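Local atomic coordinates of cryptochrome DASH, chloroplastic/mitochondrial (Arabidopsis thaliana, PDB entry 2J4D), a protein that binds FAD and a methenyltetrahydrofolate light antenna, repairs cyclobutane pyrimidine dimers in single-stranded DNA, and may act as a blue-light photoreceptor. Residues Val18-Lys21 / Thr22-Tyr26; Met177-Lys180 / Asp181-Pro184; Val193-Gln196 / Phe197-Ser200; Gly257-Phe260 / Glu261-Lys265. All coordinates share one frame; numbering follows the deposited sequence.

Interaction 1: Val18-Lys21 / Thr22-Tyr26; sequences VAIK and TFERY
Val18 O receives Thr22 N at 2.8 Å, and the same i to i+4 bond recurs from Ala19 to Phe23, Ile20 to Glu24 and Lys21 to Arg25, so the backbone runs as a regular alpha-helix through this part of helix 12-26. Thr22 suits its buried place because its hydroxyl turns back on the helix: OG1 lies anti to the carbonyl carbon (chi1 -60°) and donates to Val18 O at 2.9 Å. That oxygen is thus gripped twice, by OG1 and by the amide N from opposite faces of its carbonyl plane, and the buried hydroxyl has its partner. Next in the chain, Phe23 lays a ring face over Ala19 O, one turn back, which sits 3.1 Å above the ring plane toward the rim, while Ala19 CB, small enough to leave room, is 4.2 Å from Phe23 CE1. Phe23 also forms a cation-pi contact with Arg112, and Thr22 packs on Phe301 of helix 299-312. The exposed side carries charge instead. Lys21, Glu24 and Arg25 are long and polar, as befits a solvent-facing surface; Lys21 bends at its outer torsions, and its NZ comes within 4.0 Å of Arg25 NH2, a meeting of like charges.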
loop_
_atom_site.group_PDB
_atom_site.type_symbol
_atom_site.label_atom_id
_atom_site.label_comp_id
_atom_site.label_asym_id
_atom_site.label_seq_id
_atom_site.Cartn_x
_atom_site.Cartn_y
_atom_site.Cartn_z
ATOM N N VAL A 18 -18.691 1.675 13.291
ATOM C CA VAL A 18 -18.640 1.967 11.862
ATOM C C VAL A 18 -18.345 0.682 11.086
ATOM O O VAL A 18 -18.926 0.439 10.031
ATOM C CB VAL A 18 -17.554 3.021 11.536
ATOM C CG1 VAL A 18 -17.354 3.121 10.029
ATOM C CG2 VAL A 18 -17.978 4.373 12.083
ATOM N N ALA A 19 -17.447 -0.139 11.620
ATOM C CA ALA A 19 -17.094 -1.400 10.979
ATOM C C ALA A 19 -18.329 -2.300 10.926
ATOM O O ALA A 19 -18.626 -2.909 9.899
ATOM C CB ALA A 19 -15.966 -2.090 11.755
ATOM N N ILE A 20 -19.048 -2.380 12.041
ATOM C CA ILE A 20 -20.249 -3.196 12.095
ATOM C C ILE A 20 -21.277 -2.713 11.078
ATOM O O ILE A 20 -21.878 -3.520 10.370
ATOM C CB ILE A 20 -20.877 -3.178 13.509
ATOM C CG1 ILE A 20 -19.977 -3.944 14.481
ATOM C CG2 ILE A 20 -22.266 -3.808 13.477
ATOM C CD1 ILE A 20 -20.369 -3.798 15.932
ATOM N N LYS A 21 -21.482 -1.402 10.991
ATOM C CA LYS A 21 -22.457 -0.880 10.032
ATOM C C LYS A 21 -22.012 -1.135 8.597
ATOM O O LYS A 21 -22.823 -1.482 7.740
ATOM C CB LYS A 21 -22.684 0.619 10.233
ATOM C CG LYS A 21 -23.310 0.965 11.571
ATOM C CD LYS A 21 -24.009 2.321 11.561
ATOM C CE LYS A 21 -25.278 2.312 10.704
ATOM N NZ LYS A 21 -25.030 2.668 9.274
ATOM N N THR A 22 -20.722 -0.972 8.332
ATOM C CA THR A 22 -20.207 -1.193 6.988
ATOM C C THR A 22 -20.299 -2.667 6.578
ATOM O O THR A 22 -20.743 -2.981 5.471
ATOM C CB THR A 22 -18.753 -0.686 6.875
ATOM O OG1 THR A 22 -18.726 0.718 7.160
ATOM C CG2 THR A 22 -18.207 -0.902 5.466
ATOM N N PHE A 23 -19.889 -3.573 7.462
ATOM C CA PHE A 23 -19.962 -5.006 7.160
ATOM C C PHE A 23 -21.417 -5.352 6.878
ATOM O O PHE A 23 -21.738 -6.131 5.983
ATOM C CB PHE A 23 -19.453 -5.832 8.351
ATOM C CG PHE A 23 -17.965 -5.713 8.590
ATOM C CD1 PHE A 23 -17.420 -6.032 9.834
ATOM C CD2 PHE A 23 -17.105 -5.312 7.568
ATOM C CE1 PHE A 23 -16.039 -5.954 10.057
ATOM C CE2 PHE A 23 -15.725 -5.231 7.778
ATOM C CZ PHE A 23 -15.192 -5.552 9.025
ATOM N N GLU A 24 -22.294 -4.741 7.659
ATOM C CA GLU A 24 -23.730 -4.935 7.543
ATOM C C GLU A 24 -24.211 -4.477 6.167
ATOM O O GLU A 24 -24.933 -5.195 5.476
ATOM C CB GLU A 24 -24.418 -4.120 8.637
ATOM C CG GLU A 24 -25.699 -4.697 9.169
ATOM C CD GLU A 24 -26.084 -4.062 10.495
ATOM O OE1 GLU A 24 -26.382 -2.845 10.508
ATOM O OE2 GLU A 24 -26.070 -4.776 11.524
ATOM N N ARG A 25 -23.791 -3.284 5.764
ATOM C CA ARG A 25 -24.203 -2.738 4.479
ATOM C C ARG A 25 -23.848 -3.610 3.279
ATOM O O ARG A 25 -24.605 -3.675 2.316
ATOM C CB ARG A 25 -23.611 -1.337 4.268
ATOM C CG ARG A 25 -24.014 -0.709 2.929
ATOM C CD ARG A 25 -23.400 0.667 2.705
ATOM N NE ARG A 25 -23.840 1.626 3.713
ATOM C CZ ARG A 25 -23.080 2.063 4.710
ATOM N NH1 ARG A 25 -21.829 1.631 4.828
ATOM N NH2 ARG A 25 -23.575 2.920 5.594
ATOM N N TYR A 26 -22.709 -4.290 3.333
ATOM C CA TYR A 26 -22.284 -5.118 2.209
ATOM C C TYR A 26 -22.447 -6.627 2.398
ATOM O O TYR A 26 -21.991 -7.409 1.570
ATOM C CB TYR A 26 -20.825 -4.794 1.873
ATOM C CG TYR A 26 -20.647 -3.382 1.355
ATOM C CD1 TYR A 26 -20.874 -3.076 0.013
ATOM C CD2 TYR A 26 -20.324 -2.339 2.219
ATOM C CE1 TYR A 26 -20.788 -1.756 -0.455
ATOM C CE2 TYR A 26 -20.238 -1.025 1.767
ATOM C CZ TYR A 26 -20.474 -0.738 0.431
ATOM O OH TYR A 26 -20.413 0.570 -0.007
#

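Interaction 2: Met177-Lys180 / Asp181-Pro184; sequences MYHK and DDLP
A short 3-10 turn lies in the loop between strand 168-172 and helix 194-204, and near its start the His179 ring accepts the backbone N-H of Asp181. This bond, from Asp181 N to His179 ND1, is 3.0 Å long and fairly straight, with the donor 1° out of the ring plane. Having CG anti to its own backbone N (chi1 -162°) carries the imidazole toward the next residues, so that ND1 meets Asp181 N edge-on. His179 O accepts Asp182 N at 3.0 Å, and a weak bond joins Leu183 N to Lys180 O. The Asp181 carboxylate lies alongside the ring, its plane turned 44° from it, and OD2 comes to 3.2 Å from His179 CE1. An alanine at His179 would remove the ring acceptor and probably leave Asp181 N without its mate at the start of the turn. Aspartates suit this polar side because their carboxylates take water bridges, Asp182 OD2 to His179 N and Asp181 OD1 to Lys180 NZ, and Asp182 OD2 also forms a salt bridge with Arg208. Apolar Leu183 packs on Phe334 of helix 317-339 and Val201 of helix 194-204, while Tyr178 lies on Val201 and Glu202.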
loop_
_atom_site.group_PDB
_atom_site.type_symbol
_atom_site.label_atom_id
_atom_site.label_comp_id
_atom_site.label_asym_id
_atom_site.label_seq_id
_atom_site.Cartn_x
_atom_site.Cartn_y
_atom_site.Cartn_z
ATOM N N MET A 177 -9.081 -1.887 -9.275
ATOM C CA MET A 177 -10.442 -1.367 -9.387
ATOM C C MET A 177 -11.063 -1.920 -10.655
ATOM O O MET A 177 -12.218 -2.330 -10.657
ATOM C CB MET A 177 -10.464 0.159 -9.413
ATOM C CG MET A 177 -11.866 0.734 -9.222
ATOM S SD MET A 177 -11.820 2.454 -8.702
ATOM C CE MET A 177 -11.131 3.238 -10.175
ATOM N N TYR A 178 -10.291 -1.904 -11.736
ATOM C CA TYR A 178 -10.726 -2.490 -12.989
ATOM C C TYR A 178 -10.085 -3.878 -12.998
ATOM O O TYR A 178 -8.883 -4.011 -12.779
ATOM C CB TYR A 178 -10.228 -1.681 -14.190
ATOM C CG TYR A 178 -11.009 -0.414 -14.410
ATOM C CD1 TYR A 178 -10.574 0.798 -13.879
ATOM C CD2 TYR A 178 -12.208 -0.431 -15.124
ATOM C CE1 TYR A 178 -11.317 1.965 -14.052
ATOM C CE2 TYR A 178 -12.962 0.734 -15.303
ATOM C CZ TYR A 178 -12.507 1.925 -14.762
ATOM O OH TYR A 178 -13.242 3.074 -14.933
ATOM N N HIS A 179 -10.885 -4.904 -13.253
ATOM C CA HIS A 179 -10.391 -6.279 -13.266
ATOM C C HIS A 179 -9.531 -6.580 -14.491
ATOM O O HIS A 179 -9.848 -6.157 -15.600
ATOM C CB HIS A 179 -11.582 -7.248 -13.208
ATOM C CG HIS A 179 -11.213 -8.640 -12.800
ATOM N ND1 HIS A 179 -10.482 -9.485 -13.605
ATOM C CD2 HIS A 179 -11.483 -9.336 -11.671
ATOM C CE1 HIS A 179 -10.317 -10.643 -12.992
ATOM N NE2 HIS A 179 -10.916 -10.580 -11.816
ATOM N N LYS A 180 -8.448 -7.326 -14.292
ATOM C CA LYS A 180 -7.550 -7.662 -15.393
ATOM C C LYS A 180 -8.273 -8.334 -16.570
ATOM O O LYS A 180 -7.990 -8.035 -17.732
ATOM C CB LYS A 180 -6.425 -8.576 -14.889
ATOM C CG LYS A 180 -5.307 -8.819 -15.905
ATOM C CD LYS A 180 -4.125 -9.544 -15.256
ATOM C CE LYS A 180 -4.178 -11.044 -15.472
ATOM N NZ LYS A 180 -3.834 -11.410 -16.878
ATOM N N ASP A 181 -9.209 -9.231 -16.267
ATOM C CA ASP A 181 -9.947 -9.951 -17.302
ATOM C C ASP A 181 -10.917 -9.085 -18.103
ATOM O O ASP A 181 -11.343 -9.483 -19.194
ATOM C CB ASP A 181 -10.736 -11.112 -16.689
ATOM C CG ASP A 181 -9.843 -12.165 -16.078
ATOM O OD1 ASP A 181 -8.654 -12.209 -16.435
ATOM O OD2 ASP A 181 -10.337 -12.954 -15.249
ATOM N N ASP A 182 -11.262 -7.910 -17.572
ATOM C CA ASP A 182 -12.207 -7.015 -18.241
ATOM C C ASP A 182 -11.557 -5.934 -19.095
ATOM O O ASP A 182 -12.262 -5.189 -19.775
ATOM C CB ASP A 182 -13.116 -6.306 -17.223
ATOM C CG ASP A 182 -13.947 -7.262 -16.390
ATOM O OD1 ASP A 182 -14.233 -8.384 -16.851
ATOM O OD2 ASP A 182 -14.338 -6.874 -15.268
ATOM N N LEU A 183 -10.230 -5.827 -19.040
ATOM C CA LEU A 183 -9.502 -4.810 -19.800
ATOM C C LEU A 183 -9.674 -4.928 -21.309
ATOM O O LEU A 183 -9.915 -6.012 -21.834
ATOM C CB LEU A 183 -8.010 -4.872 -19.470
ATOM C CG LEU A 183 -7.616 -4.526 -18.033
ATOM C CD1 LEU A 183 -6.114 -4.702 -17.870
ATOM C CD2 LEU A 183 -8.013 -3.091 -17.722
ATOM N N PRO A 184 -9.559 -3.799 -22.026
ATOM C CA PRO A 184 -9.701 -3.797 -23.485
ATOM C C PRO A 184 -8.405 -4.193 -24.188
ATOM O O PRO A 184 -8.226 -3.921 -25.369
ATOM C CB PRO A 184 -10.113 -2.361 -23.789
ATOM C CG PRO A 184 -9.377 -1.581 -22.744
ATOM C CD PRO A 184 -9.558 -2.423 -21.492
HETATM O O HOH W 1 -13.612 -4.523 -14.247
HETATM O O HOH W 2 -6.607 -11.567 -17.878
#

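Interaction 3: Val193-Gln196 / Phe197-Ser200; sequences VYTQ and FRKS
Tyr194 and Arg198, one turn apart near the start of helix 194-204, make the close-fitting side of this contact. Val193 holds the N-cap position, and its O accepts Phe197 N at 3.2 Å, the first of the regular i to i+4 bonds. Arg198 CB sits over one face of the Tyr194 ring, 4.3 Å from the centroid, in a CH-pi contact. The arginine chain then runs past the ring rim, CD reaching Tyr194 OH at 3.5 Å, and the guanidinium turns its edge to Tyr194 CE2 with its plane 52° from that of the ring. A bend at chi3 (65°) brings the charged end round, where NH1 makes a salt bridge with Glu202. A long aliphatic stem with a charged head suits such a place, since it can cover an aromatic ring and still end among polar groups.

The other side is wetter and more polar. Water accepts from Arg198 NE at 2.9 Å and also lies 3.2 Å from Thr195 OG1. One local tight spot interrupts this otherwise solvent-facing side: Thr195 and Lys199 run side by side, with Thr195 CG2 pressed to 3.4 Å from Lys199 CE, closer than usual for two carbons. The backbone O of Gln196 accepts from Ser200 OG, at 2.8 Å, and from Ser200 N, on opposite faces of the carbonyl plane; serine is compact enough to fold its hydroxyl back this way. Inward, the helix lies on helix 317-339: Tyr194 stacks on Trp328 and bonds through OH to Phe324 O, while Phe197 packs on Ile327, Tyr331 and Phe334.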
loop_
_atom_site.group_PDB
_atom_site.type_symbol
_atom_site.label_atom_id
_atom_site.label_comp_id
_atom_site.label_asym_id
_atom_site.label_seq_id
_atom_site.Cartn_x
_atom_site.Cartn_y
_atom_site.Cartn_z
ATOM N N VAL A 193 1.400 5.058 -22.047
ATOM C CA VAL A 193 0.986 6.398 -21.642
ATOM C C VAL A 193 -0.266 6.265 -20.777
ATOM O O VAL A 193 -1.280 5.730 -21.219
ATOM C CB VAL A 193 0.666 7.271 -22.865
ATOM C CG1 VAL A 193 0.118 8.624 -22.415
ATOM C CG2 VAL A 193 1.931 7.460 -23.697
ATOM N N TYR A 194 -0.189 6.746 -19.543
ATOM C CA TYR A 194 -1.319 6.649 -18.623
ATOM C C TYR A 194 -2.630 7.185 -19.176
ATOM O O TYR A 194 -3.677 6.553 -19.031
ATOM C CB TYR A 194 -1.013 7.388 -17.323
ATOM C CG TYR A 194 -2.222 7.518 -16.415
ATOM C CD1 TYR A 194 -2.629 6.461 -15.595
ATOM C CD2 TYR A 194 -2.968 8.696 -16.390
ATOM C CE1 TYR A 194 -3.752 6.585 -14.769
ATOM C CE2 TYR A 194 -4.088 8.827 -15.575
ATOM C CZ TYR A 194 -4.471 7.770 -14.770
ATOM O OH TYR A 194 -5.574 7.918 -13.971
ATOM N N THR A 195 -2.576 8.363 -19.789
ATOM C CA THR A 195 -3.777 8.980 -20.327
ATOM C C THR A 195 -4.509 8.049 -21.276
ATOM O O THR A 195 -5.739 7.972 -21.256
ATOM C CB THR A 195 -3.447 10.286 -21.061
ATOM O OG1 THR A 195 -2.850 11.202 -20.135
ATOM C CG2 THR A 195 -4.713 10.908 -21.628
ATOM N N GLN A 196 -3.755 7.339 -22.105
ATOM C CA GLN A 196 -4.370 6.415 -23.042
ATOM C C GLN A 196 -4.991 5.221 -22.331
ATOM O O GLN A 196 -6.073 4.768 -22.701
ATOM C CB GLN A 196 -3.347 5.961 -24.075
ATOM C CG GLN A 196 -2.939 7.103 -24.990
ATOM C CD GLN A 196 -4.148 7.859 -25.540
ATOM O OE1 GLN A 196 -4.315 9.061 -25.297
ATOM N NE2 GLN A 196 -5.001 7.150 -26.277
ATOM N N PHE A 197 -4.305 4.715 -21.308
ATOM C CA PHE A 197 -4.823 3.595 -20.527
ATOM C C PHE A 197 -6.124 4.037 -19.865
ATOM O O PHE A 197 -7.145 3.357 -19.941
ATOM C CB PHE A 197 -3.818 3.197 -19.440
ATOM C CG PHE A 197 -4.401 2.322 -18.371
ATOM C CD1 PHE A 197 -4.644 0.973 -18.609
ATOM C CD2 PHE A 197 -4.708 2.847 -17.114
ATOM C CE1 PHE A 197 -5.183 0.157 -17.611
ATOM C CE2 PHE A 197 -5.248 2.039 -16.110
ATOM C CZ PHE A 197 -5.485 0.693 -16.359
ATOM N N ARG A 198 -6.086 5.195 -19.221
ATOM C CA ARG A 198 -7.267 5.705 -18.540
ATOM C C ARG A 198 -8.451 5.917 -19.475
ATOM O O ARG A 198 -9.565 5.455 -19.199
ATOM C CB ARG A 198 -6.950 7.017 -17.823
ATOM C CG ARG A 198 -8.151 7.615 -17.097
ATOM C CD ARG A 198 -7.800 8.937 -16.436
ATOM N NE ARG A 198 -7.448 9.960 -17.416
ATOM C CZ ARG A 198 -8.308 10.500 -18.273
ATOM N NH1 ARG A 198 -9.579 10.120 -18.271
ATOM N NH2 ARG A 198 -7.894 11.418 -19.134
ATOM N N LYS A 199 -8.221 6.622 -20.579
ATOM C CA LYS A 199 -9.310 6.875 -21.515
ATOM C C LYS A 199 -9.931 5.573 -21.995
ATOM O O LYS A 199 -11.150 5.483 -22.142
ATOM C CB LYS A 199 -8.821 7.685 -22.721
ATOM C CG LYS A 199 -8.403 9.104 -22.389
ATOM C CD LYS A 199 -8.199 9.924 -23.658
ATOM C CE LYS A 199 -7.608 11.296 -23.350
ATOM N NZ LYS A 199 -8.433 12.088 -22.392
ATOM N N SER A 200 -9.095 4.559 -22.214
ATOM C CA SER A 200 -9.582 3.267 -22.692
ATOM C C SER A 200 -10.439 2.504 -21.698
ATOM O O SER A 200 -11.520 2.034 -22.048
ATOM C CB SER A 200 -8.416 2.374 -23.124
ATOM O OG SER A 200 -7.695 2.985 -24.171
HETATM O O HOH W 3 -5.099 11.528 -17.897
#

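Interaction 4: Gly257-Phe260 / Glu261-Lys265; sequences GRVF and EYFWK
Arg258 NH1 and Glu261 OE1 form a buried salt bridge of 2.8 Å on helix 252-265, whose last turn widens to a pi-type turn. The oxygen lies in the guanidinium plane, which stands nearly square (88°) to the carboxylate, and is met on its anti side. Bent at chi2 (55°), the arginine brings its head across Glu261 and Tyr262; Tyr262 CB covers one guanidinium face, and Arg258 NH2 comes obliquely to 3.5 Å from Tyr262 CD1. Branched Val259 sets CG1 over a face of the Phe263 ring. The Phe260 side chain crosses Trp264 at about a right angle, its CD1 4.0 Å from Trp264 CB, and its CE2 is 3.9 Å from Lys265 CB. Farther out, the several N-H groups of Arg258 suit a place rich in acceptors: NE bonds to Thr286 O, NH2 weakly to Pro282 O and Ser285 O. Glu261 OE2 takes Ala9 N, and Trp264 NE1 bonds to Glu305. A leucine at Arg258 would carry no N-H groups and would probably leave Glu261 OE1 without its charged mate. The widening shows at Phe260 O, which accepts Trp264 N at 2.8 Å and Lys265 N at 3.0 Å from opposite faces of its carbonyl plane.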
loop_
_atom_site.group_PDB
_atom_site.type_symbol
_atom_site.label_atom_id
_atom_site.label_comp_id
_atom_site.label_asym_id
_atom_site.label_seq_id
_atom_site.Cartn_x
_atom_site.Cartn_y
_atom_site.Cartn_z
ATOM N N GLY A 257 -12.932 2.663 8.681
ATOM C CA GLY A 257 -13.210 3.794 9.547
ATOM C C GLY A 257 -12.702 5.074 8.898
ATOM O O GLY A 257 -13.339 6.125 9.008
ATOM N N ARG A 258 -11.557 4.991 8.215
ATOM C CA ARG A 258 -10.989 6.164 7.544
ATOM C C ARG A 258 -11.807 6.544 6.314
ATOM O O ARG A 258 -11.947 7.730 6.001
ATOM C CB ARG A 258 -9.520 5.913 7.163
ATOM C CG ARG A 258 -8.856 7.042 6.361
ATOM C CD ARG A 258 -8.935 8.413 7.063
ATOM N NE ARG A 258 -8.402 9.459 6.194
ATOM C CZ ARG A 258 -8.306 10.748 6.513
ATOM N NH1 ARG A 258 -8.710 11.182 7.703
ATOM N NH2 ARG A 258 -7.798 11.605 5.634
ATOM N N VAL A 259 -12.339 5.546 5.605
ATOM C CA VAL A 259 -13.170 5.837 4.440
ATOM C C VAL A 259 -14.402 6.593 4.963
ATOM O O VAL A 259 -14.812 7.612 4.406
ATOM C CB VAL A 259 -13.616 4.542 3.706
ATOM C CG1 VAL A 259 -14.653 4.872 2.654
ATOM C CG2 VAL A 259 -12.413 3.901 3.014
ATOM N N PHE A 260 -14.978 6.096 6.050
ATOM C CA PHE A 260 -16.133 6.754 6.651
ATOM C C PHE A 260 -15.761 8.170 7.107
ATOM O O PHE A 260 -16.468 9.140 6.836
ATOM C CB PHE A 260 -16.614 5.942 7.855
ATOM C CG PHE A 260 -17.599 6.663 8.719
ATOM C CD1 PHE A 260 -18.922 6.817 8.316
ATOM C CD2 PHE A 260 -17.195 7.210 9.935
ATOM C CE1 PHE A 260 -19.830 7.508 9.111
ATOM C CE2 PHE A 260 -18.100 7.906 10.741
ATOM C CZ PHE A 260 -19.418 8.053 10.327
ATOM N N GLU A 261 -14.634 8.280 7.795
ATOM C CA GLU A 261 -14.181 9.563 8.318
ATOM C C GLU A 261 -13.949 10.645 7.262
ATOM O O GLU A 261 -14.431 11.776 7.391
ATOM C CB GLU A 261 -12.902 9.355 9.126
ATOM C CG GLU A 261 -12.342 10.618 9.741
ATOM C CD GLU A 261 -11.096 10.346 10.555
ATOM O OE1 GLU A 261 -10.009 10.178 9.958
ATOM O OE2 GLU A 261 -11.212 10.277 11.795
ATOM N N TYR A 262 -13.214 10.291 6.215
ATOM C CA TYR A 262 -12.887 11.232 5.154
ATOM C C TYR A 262 -14.085 11.578 4.276
ATOM O O TYR A 262 -14.338 12.749 3.987
ATOM C CB TYR A 262 -11.761 10.664 4.284
ATOM C CG TYR A 262 -11.207 11.670 3.303
ATOM C CD1 TYR A 262 -10.451 12.755 3.745
ATOM C CD2 TYR A 262 -11.482 11.569 1.939
ATOM C CE1 TYR A 262 -9.987 13.724 2.851
ATOM C CE2 TYR A 262 -11.023 12.533 1.037
ATOM C CZ TYR A 262 -10.279 13.607 1.505
ATOM O OH TYR A 262 -9.852 14.575 0.627
ATOM N N PHE A 263 -14.823 10.559 3.856
ATOM C CA PHE A 263 -15.984 10.757 3.002
ATOM C C PHE A 263 -17.195 11.355 3.703
ATOM O O PHE A 263 -17.711 12.403 3.306
ATOM C CB PHE A 263 -16.452 9.422 2.395
ATOM C CG PHE A 263 -15.618 8.932 1.247
ATOM C CD1 PHE A 263 -14.383 9.505 0.958
ATOM C CD2 PHE A 263 -16.062 7.869 0.471
ATOM C CE1 PHE A 263 -13.598 9.023 -0.092
ATOM C CE2 PHE A 263 -15.285 7.375 -0.585
ATOM C CZ PHE A 263 -14.052 7.954 -0.865
ATOM N N TRP A 264 -17.639 10.672 4.750
ATOM C CA TRP A 264 -18.859 11.047 5.434
ATOM C C TRP A 264 -18.809 11.960 6.646
ATOM O O TRP A 264 -19.408 13.035 6.630
ATOM C CB TRP A 264 -19.622 9.766 5.769
ATOM C CG TRP A 264 -19.818 8.877 4.554
ATOM C CD1 TRP A 264 -19.053 7.797 4.183
ATOM C CD2 TRP A 264 -20.809 9.035 3.530
ATOM N NE1 TRP A 264 -19.511 7.279 2.990
ATOM C CE2 TRP A 264 -20.587 8.020 2.568
ATOM C CE3 TRP A 264 -21.866 9.940 3.332
ATOM C CZ2 TRP A 264 -21.386 7.882 1.422
ATOM C CZ3 TRP A 264 -22.664 9.803 2.187
ATOM C CH2 TRP A 264 -22.416 8.781 1.250
ATOM N N LYS A 265 -18.119 11.541 7.699
ATOM C CA LYS A 265 -18.053 12.358 8.904
ATOM C C LYS A 265 -17.504 13.756 8.632
ATOM O O LYS A 265 -18.108 14.757 9.031
ATOM C CB LYS A 265 -17.207 11.667 9.974
ATOM C CG LYS A 265 -17.189 12.426 11.293
ATOM C CD LYS A 265 -16.385 11.700 12.354
ATOM C CE LYS A 265 -16.230 12.572 13.599
ATOM N NZ LYS A 265 -15.399 11.907 14.636
#

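How the interactions relate
The four contacts fall into two touching pairs. Interactions 1 and 4, with centres 13 Å apart, meet where Val18 CG1 packs 3.6 Å from Phe260 CB, joining helix 12-26 to helix 252-265. Interactions 2 and 3, likewise 13 Å between centres, meet through Pro184 CG and Ser200 CB at 4.1 Å, so the turn lies beside the helix that follows it in the chain. Between the pairs, interactions 2 and 4 stay about 10 Å apart at their nearest atoms. The bound FAD is approached from both pairs: the side chain of Tyr262 in interaction 4 is about 6 Å from it, that of Tyr194 in interaction 3 about 8 Å, and that of Tyr178 in interaction 2 about 12 Å.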